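Local coordinates for acyl-CoA hydrolase (Bacillus halodurans, PDB 1VPM), which probably hydrolyses long-chain fatty acyl-CoA thioesters and binds coenzyme A, at residues His107-Asn110 against Glu115-Leu118; Gln26-Leu31 against Ile50-Ala55. One frame throughout, in Å; residues are numbered along the deposited sequence.

Both contacts belong to one hotdog fold, in which an antiparallel sheet of strand order 24-29, 85-95, 99-109, 116-129, 65-75 packs against helix 43-62. Interaction 2 comes first along the chain and is complete before interaction 1 begins: it spans from strand 24-29, an outermost strand of the sheet within the chain, to the helix. Interaction 1 is a local hairpin between strands 99-109 and 116-129. Their centres lie 14 Å apart and their nearest atoms about 7 Å apart, without touching. Strand 85-95 connects them, pairing with strand 24-29 and with strand 99-109. Sheet, helix and subunit interface meet around interaction 2, whereas interaction 1 meets the second subunit through Asn109.

Interaction 1: His107-Asn110 against Glu115-Leu118; sequences HSNN and ERTL
The imidazole of His107 lies between Arg116 and Leu118, two residues of the neighbouring antiparallel strand. From CB, which sits 3.4 Å from Thr117 O, the side chain is turned beside its own backbone N (chi1 -72°). CG and ND1 then pass under Arg116 NH2, with ND1 3.3 Å from it; the angle is too poor for a hydrogen bond, and the contact is a stack. Guanidinium and ring centres are 3.8 Å apart, their planes inclined by 21°. CD2 lies over the guanidinium and close to Leu118 N. On the opposite face, CE1 and NE2 receive Leu118 CD1, a CH-pi contact 3.8 Å from the ring centroid. The backbone fixes this register: Ser108 and Thr117 form a hydrogen-bonded pair (Ser108 N to Thr117 O, 2.8 Å), and Asn110 N reaches Glu115 O at 2.9 Å. On the other sheet face, a water bridges Ser108 OG, Thr117 OG1 and Glu115 O. Glu87 on the adjoining strand holds both Arg116 NE by a salt bridge and Asn109 ND2 by a hydrogen bond. With the guanidinium flat against it, a neutral imidazole would probably be favoured over a protonated one.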
ATOM      1  N   HIS A 107      -9.555  -6.430  19.950  1.00 22.16           N
ATOM      2  CA  HIS A 107      -9.792  -5.309  20.895  1.00 24.03           C
ATOM      3  C   HIS A 107      -9.197  -4.052  20.299  1.00 22.80           C
ATOM      4  O   HIS A 107      -8.256  -4.119  19.493  1.00 26.80           O
ATOM      5  CB  HIS A 107      -9.093  -5.529  22.248  1.00 21.80           C
ATOM      6  CG  HIS A 107      -9.736  -6.587  23.084  1.00 25.60           C
ATOM      7  ND1 HIS A 107      -9.541  -7.935  22.855  1.00 27.47           N
ATOM      8  CD2 HIS A 107     -10.573  -6.487  24.140  1.00 30.15           C
ATOM      9  CE1 HIS A 107     -10.241  -8.620  23.749  1.00 34.69           C
ATOM     10  NE2 HIS A 107     -10.870  -7.765  24.546  1.00 28.70           N
ATOM     11  N   SER A 108      -9.784  -2.917  20.666  1.00 23.97           N
ATOM     12  CA  SER A 108      -9.154  -1.616  20.413  1.00 25.35           C
ATOM     13  C   SER A 108      -8.483  -1.151  21.681  1.00 25.12           C
ATOM     14  O   SER A 108      -9.002  -1.368  22.776  1.00 25.18           O
ATOM     15  CB  SER A 108     -10.168  -0.573  19.954  1.00 27.09           C
ATOM     16  OG  SER A 108     -11.225  -0.487  20.902  1.00 32.89           O
ATOM     17  N   ASN A 109      -7.347  -0.521  21.527  1.00 25.03           N
ATOM     18  CA  ASN A 109      -6.675   0.148  22.602  1.00 25.20           C
ATOM     19  C   ASN A 109      -6.695   1.658  22.325  1.00 22.45           C
ATOM     20  O   ASN A 109      -6.113   2.128  21.367  1.00 23.89           O
ATOM     21  CB  ASN A 109      -5.266  -0.373  22.739  1.00 30.33           C
ATOM     22  CG  ASN A 109      -4.739  -0.191  24.114  1.00 38.98           C
ATOM     23  OD1 ASN A 109      -5.024   0.823  24.777  1.00 47.49           O
ATOM     24  ND2 ASN A 109      -3.984  -1.175  24.586  1.00 43.47           N
ATOM     25  N   ASN A 110      -7.461   2.394  23.117  1.00 22.49           N
ATOM     26  CA  ASN A 110      -7.569   3.840  22.953  1.00 20.11           C
ATOM     27  C   ASN A 110      -6.240   4.517  23.334  1.00 20.61           C
ATOM     28  O   ASN A 110      -5.784   4.408  24.469  1.00 20.84           O
ATOM     29  CB  ASN A 110      -8.689   4.351  23.832  1.00 22.60           C
ATOM     30  CG  ASN A 110      -8.981   5.790  23.628  1.00 28.63           C
ATOM     31  OD1 ASN A 110      -8.130   6.640  23.774  1.00 29.16           O
ATOM     32  ND2 ASN A 110     -10.211   6.082  23.297  1.00 37.72           N
ATOM     33  N   GLU A 115      -7.941   2.755  27.483  1.00 26.30           N
ATOM     34  CA  GLU A 115      -9.086   1.857  27.570  1.00 28.31           C
ATOM     35  C   GLU A 115      -9.066   0.749  26.483  1.00 25.58           C
ATOM     36  O   GLU A 115      -8.855   1.085  25.325  1.00 28.22           O
ATOM     37  CB  GLU A 115     -10.396   2.659  27.452  1.00 28.61           C
ATOM     38  CG  GLU A 115     -11.701   1.779  27.729  1.00 33.99           C
ATOM     39  CD  GLU A 115     -13.088   2.517  27.475  1.00 40.86           C
ATOM     40  OE1 GLU A 115     -13.135   3.635  26.877  1.00 46.13           O
ATOM     41  OE2 GLU A 115     -14.150   1.949  27.892  1.00 37.82           O
ATOM     42  N   ARG A 116      -9.230  -0.519  26.879  1.00 27.14           N
ATOM     43  CA  ARG A 116      -9.362  -1.627  25.938  1.00 29.04           C
ATOM     44  C   ARG A 116     -10.822  -2.024  25.816  1.00 28.86           C
ATOM     45  O   ARG A 116     -11.515  -2.251  26.827  1.00 28.48           O
ATOM     46  CB  ARG A 116      -8.557  -2.859  26.363  1.00 32.68           C
ATOM     47  CG  ARG A 116      -7.202  -2.953  25.867  1.00 43.85           C
ATOM     48  CD  ARG A 116      -6.531  -4.151  26.474  1.00 42.69           C
ATOM     49  NE  ARG A 116      -6.604  -5.412  25.724  1.00 42.29           N
ATOM     50  CZ  ARG A 116      -7.367  -6.460  26.014  1.00 43.66           C
ATOM     51  NH1 ARG A 116      -8.220  -6.450  27.035  1.00 56.09           N
ATOM     52  NH2 ARG A 116      -7.272  -7.552  25.268  1.00 50.78           N
ATOM     53  N   THR A 117     -11.294  -2.147  24.581  1.00 24.62           N
ATOM     54  CA  THR A 117     -12.658  -2.478  24.311  1.00 25.76           C
ATOM     55  C   THR A 117     -12.689  -3.646  23.319  1.00 23.70           C
ATOM     56  O   THR A 117     -11.938  -3.643  22.343  1.00 25.63           O
ATOM     57  CB  THR A 117     -13.350  -1.232  23.737  1.00 26.73           C
ATOM     58  OG1 THR A 117     -13.179  -0.134  24.661  1.00 30.83           O
ATOM     59  CG2 THR A 117     -14.780  -1.463  23.513  1.00 33.26           C
ATOM     60  N   LEU A 118     -13.522  -4.643  23.623  1.00 25.93           N
ATOM     61  CA  LEU A 118     -13.736  -5.744  22.681  1.00 24.46           C
ATOM     62  C   LEU A 118     -14.468  -5.250  21.418  1.00 24.34           C
ATOM     63  O   LEU A 118     -15.540  -4.622  21.491  1.00 26.34           O
ATOM     64  CB  LEU A 118     -14.498  -6.863  23.341  1.00 27.72           C
ATOM     65  CG  LEU A 118     -14.692  -8.118  22.503  1.00 23.11           C
ATOM     66  CD1 LEU A 118     -13.483  -8.882  22.294  1.00 24.93           C
ATOM     67  CD2 LEU A 118     -15.739  -9.014  23.210  1.00 29.02           C
TER
HETATM   68  O   HOH W   1     -10.964   1.223  23.476  1.00 25.79           O
HETATM   69  O   HOH W   2     -12.269   3.904  24.267  1.00 53.50           O

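Interaction 2: Gln26-Leu31 against Ile50-Ala55; sequences QTRLVL and IDEIAA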
ATOM      1  N   GLN A  26      -1.226 -10.062  17.015  1.00 26.40           N
ATOM      2  CA  GLN A  26      -0.853  -8.939  16.144  1.00 28.53           C
ATOM      3  C   GLN A  26      -1.357  -7.642  16.763  1.00 27.54           C
ATOM      4  O   GLN A  26      -2.362  -7.619  17.470  1.00 27.84           O
ATOM      5  CB  GLN A  26      -1.446  -9.150  14.746  1.00 33.91           C
ATOM      6  CG  GLN A  26      -1.277  -8.056  13.753  1.00 40.66           C
ATOM      7  CD  GLN A  26       0.173  -7.713  13.327  1.00 48.17           C
ATOM      8  OE1 GLN A  26       1.103  -7.627  14.137  1.00 33.28           O
ATOM      9  NE2 GLN A  26       0.332  -7.399  12.031  1.00 51.46           N
ATOM     10  N   THR A  27      -0.620  -6.549  16.510  1.00 26.33           N
ATOM     11  CA  THR A  27      -1.080  -5.216  16.883  1.00 25.31           C
ATOM     12  C   THR A  27      -0.915  -4.318  15.671  1.00 28.52           C
ATOM     13  O   THR A  27       0.102  -4.394  15.002  1.00 29.69           O
ATOM     14  CB  THR A  27      -0.198  -4.619  17.994  1.00 26.57           C
ATOM     15  OG1 THR A  27      -0.053  -5.584  19.048  1.00 31.76           O
ATOM     16  CG2 THR A  27      -0.813  -3.322  18.568  1.00 26.45           C
ATOM     17  N   ARG A  28      -1.902  -3.467  15.404  1.00 26.73           N
ATOM     18  CA  ARG A  28      -1.858  -2.589  14.219  1.00 28.60           C
ATOM     19  C   ARG A  28      -2.315  -1.202  14.633  1.00 25.82           C
ATOM     20  O   ARG A  28      -3.288  -1.048  15.349  1.00 26.50           O
ATOM     21  CB  ARG A  28      -2.879  -3.097  13.173  1.00 30.80           C
ATOM     22  CG  ARG A  28      -2.757  -4.528  12.711  1.00 39.19           C
ATOM     23  CD  ARG A  28      -1.380  -4.806  12.220  1.00 49.45           C
ATOM     24  NE  ARG A  28      -1.182  -4.223  10.910  1.00 47.56           N
ATOM     25  CZ  ARG A  28      -1.165  -4.919   9.776  1.00 59.70           C
ATOM     26  NH1 ARG A  28      -1.312  -6.256   9.766  1.00 60.26           N
ATOM     27  NH2 ARG A  28      -0.997  -4.267   8.639  1.00 57.22           N
ATOM     28  N   LEU A  29      -1.656  -0.203  14.103  1.00 24.51           N
ATOM     29  CA  LEU A  29      -2.052   1.155  14.315  1.00 26.16           C
ATOM     30  C   LEU A  29      -3.180   1.475  13.338  1.00 26.93           C
ATOM     31  O   LEU A  29      -3.071   1.144  12.152  1.00 28.73           O
ATOM     32  CB  LEU A  29      -0.847   2.020  14.035  1.00 31.77           C
ATOM     33  CG  LEU A  29      -0.902   3.493  14.425  1.00 34.79           C
ATOM     34  CD1 LEU A  29      -1.322   3.683  15.866  1.00 35.29           C
ATOM     35  CD2 LEU A  29       0.454   4.113  14.180  1.00 34.94           C
ATOM     36  N   VAL A  30      -4.203   2.178  13.800  1.00 23.83           N
ATOM     37  CA  VAL A  30      -5.307   2.609  12.899  1.00 26.22           C
ATOM     38  C   VAL A  30      -4.920   3.952  12.298  1.00 25.25           C
ATOM     39  O   VAL A  30      -4.645   4.959  13.025  1.00 25.07           O
ATOM     40  CB  VAL A  30      -6.628   2.720  13.615  1.00 24.06           C
ATOM     41  CG1 VAL A  30      -7.733   3.158  12.644  1.00 23.91           C
ATOM     42  CG2 VAL A  30      -7.002   1.382  14.223  1.00 25.59           C
ATOM     43  N   LEU A  31      -4.825   4.020  10.965  1.00 25.59           N
ATOM     44  CA  LEU A  31      -4.433   5.228  10.325  1.00 28.61           C
ATOM     45  C   LEU A  31      -5.489   5.768   9.358  1.00 30.69           C
ATOM     46  O   LEU A  31      -6.390   5.049   9.018  1.00 29.17           O
ATOM     47  CB  LEU A  31      -3.142   4.987   9.569  1.00 27.37           C
ATOM     48  CG  LEU A  31      -1.980   4.783  10.579  1.00 37.38           C
ATOM     49  CD1 LEU A  31      -0.808   4.248   9.863  1.00 33.83           C
ATOM     50  CD2 LEU A  31      -1.591   6.036  11.350  1.00 39.57           C
ATOM     51  N   ILE A  50      -8.224  -9.945  10.656  1.00 22.24           N
ATOM     52  CA  ILE A  50      -8.697 -11.189  11.242  1.00 23.64           C
ATOM     53  C   ILE A  50      -8.231 -12.407  10.407  1.00 23.62           C
ATOM     54  O   ILE A  50      -7.707 -13.376  10.948  1.00 22.88           O
ATOM     55  CB  ILE A  50     -10.239 -11.178  11.358  1.00 23.17           C
ATOM     56  CG1 ILE A  50     -10.715 -10.296  12.507  1.00 24.57           C
ATOM     57  CG2 ILE A  50     -10.837 -12.592  11.549  1.00 23.45           C
ATOM     58  CD1 ILE A  50     -12.144  -9.983  12.450  1.00 23.02           C
ATOM     59  N   ASP A  51      -8.383 -12.338   9.093  1.00 23.70           N
ATOM     60  CA  ASP A  51      -7.928 -13.445   8.234  1.00 23.71           C
ATOM     61  C   ASP A  51      -6.412 -13.556   8.266  1.00 23.45           C
ATOM     62  O   ASP A  51      -5.894 -14.667   8.252  1.00 24.59           O
ATOM     63  CB  ASP A  51      -8.366 -13.233   6.806  1.00 22.22           C
ATOM     64  CG  ASP A  51      -8.096 -14.440   5.944  1.00 26.03           C
ATOM     65  OD1 ASP A  51      -8.882 -15.419   6.148  1.00 26.13           O
ATOM     66  OD2 ASP A  51      -7.160 -14.409   5.092  1.00 26.01           O
ATOM     67  N   GLU A  52      -5.686 -12.448   8.325  1.00 24.36           N
ATOM     68  CA  GLU A  52      -4.219 -12.468   8.356  1.00 25.50           C
ATOM     69  C   GLU A  52      -3.758 -13.243   9.559  1.00 23.49           C
ATOM     70  O   GLU A  52      -2.857 -14.105   9.463  1.00 22.12           O
ATOM     71  CB  GLU A  52      -3.673 -11.025   8.396  0.65 26.40           C
ATOM     72  CG  GLU A  52      -2.206 -10.897   8.235  0.65 33.75           C
ATOM     73  CD  GLU A  52      -1.712  -9.450   8.322  0.65 31.11           C
ATOM     74  OE1 GLU A  52      -2.425  -8.523   7.846  0.65 42.84           O
ATOM     75  OE2 GLU A  52      -0.620  -9.284   8.885  0.65 35.52           O
ATOM     76  N   ILE A  53      -4.344 -12.938  10.712  1.00 22.27           N
ATOM     77  CA  ILE A  53      -3.893 -13.589  11.951  1.00 24.33           C
ATOM     78  C   ILE A  53      -4.359 -15.049  11.918  1.00 23.02           C
ATOM     79  O   ILE A  53      -3.673 -15.940  12.392  1.00 23.08           O
ATOM     80  CB  ILE A  53      -4.280 -12.832  13.217  1.00 27.38           C
ATOM     81  CG1 ILE A  53      -3.473 -13.338  14.425  1.00 33.21           C
ATOM     82  CG2 ILE A  53      -5.665 -12.855  13.502  1.00 25.91           C
ATOM     83  CD1 ILE A  53      -3.539 -12.468  15.612  1.00 33.32           C
ATOM     84  N   ALA A  54      -5.503 -15.320  11.337  1.00 22.50           N
ATOM     85  CA  ALA A  54      -5.951 -16.695  11.248  1.00 23.08           C
ATOM     86  C   ALA A  54      -5.066 -17.567  10.386  1.00 22.98           C
ATOM     87  O   ALA A  54      -4.855 -18.739  10.707  1.00 22.04           O
ATOM     88  CB  ALA A  54      -7.393 -16.755  10.790  1.00 25.19           C
ATOM     89  N   ALA A  55      -4.614 -17.028   9.271  1.00 21.28           N
ATOM     90  CA  ALA A  55      -3.688 -17.701   8.356  1.00 23.12           C
ATOM     91  C   ALA A  55      -2.393 -18.001   9.085  1.00 23.98           C
ATOM     92  O   ALA A  55      -1.874 -19.113   8.978  1.00 21.74           O
ATOM     93  CB  ALA A  55      -3.418 -16.864   7.160  1.00 23.51           C
TER
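Arg28 and Glu52 form the polar link between strand 24-29 and helix 43-62. In the Glu52 conformer described here, one of two modelled, Arg28 NH1 donates to Glu52 OE1 at 3.2 Å, but the N-H...O angle is only 139°; the other conformer may not make this bond. The acceptor is met on its syn side, 26° out of the carboxylate plane, so this salt bridge is bent. The carboxylate comes to the edge of the guanidinium, and the two side chains cross at about a right angle. Glu52 reaches across with an extended chain, whereas Arg28 folds at chi2 and chi3. Beside this pair is a van der Waals touch: Ile53 CD1 lies 4.0 Å from Gln26 CB and 3.6 Å from Gln26 N.

The next shell positions these groups. Gln26 curls back at chi2, and its OE1 accepts from Thr27 N at 3.1 Å within the strand. The same OE1 also accepts from Thr27 N of the second subunit, while Gln26 NE2 of that subunit bonds to Thr27 O. Arg28 NH2 lies close to Arg28 NH2 of the second subunit; there Glu52 would be expected to offset some of the like charge. On the residues flanking Glu52, Ile53 packs on Val104 and Leu88, and Asp51 OD1 bonds to Thr68 OG1, of a coenzyme A-binding residue.

The short axes approach to 10.3 Å, with strand and helix roughly antiparallel. Helix 43-62 is the central helix that the antiparallel sheet wraps around in the hotdog fold of acyl-CoA thioesterases, and here its contact with strand 24-29 borders a subunit interface.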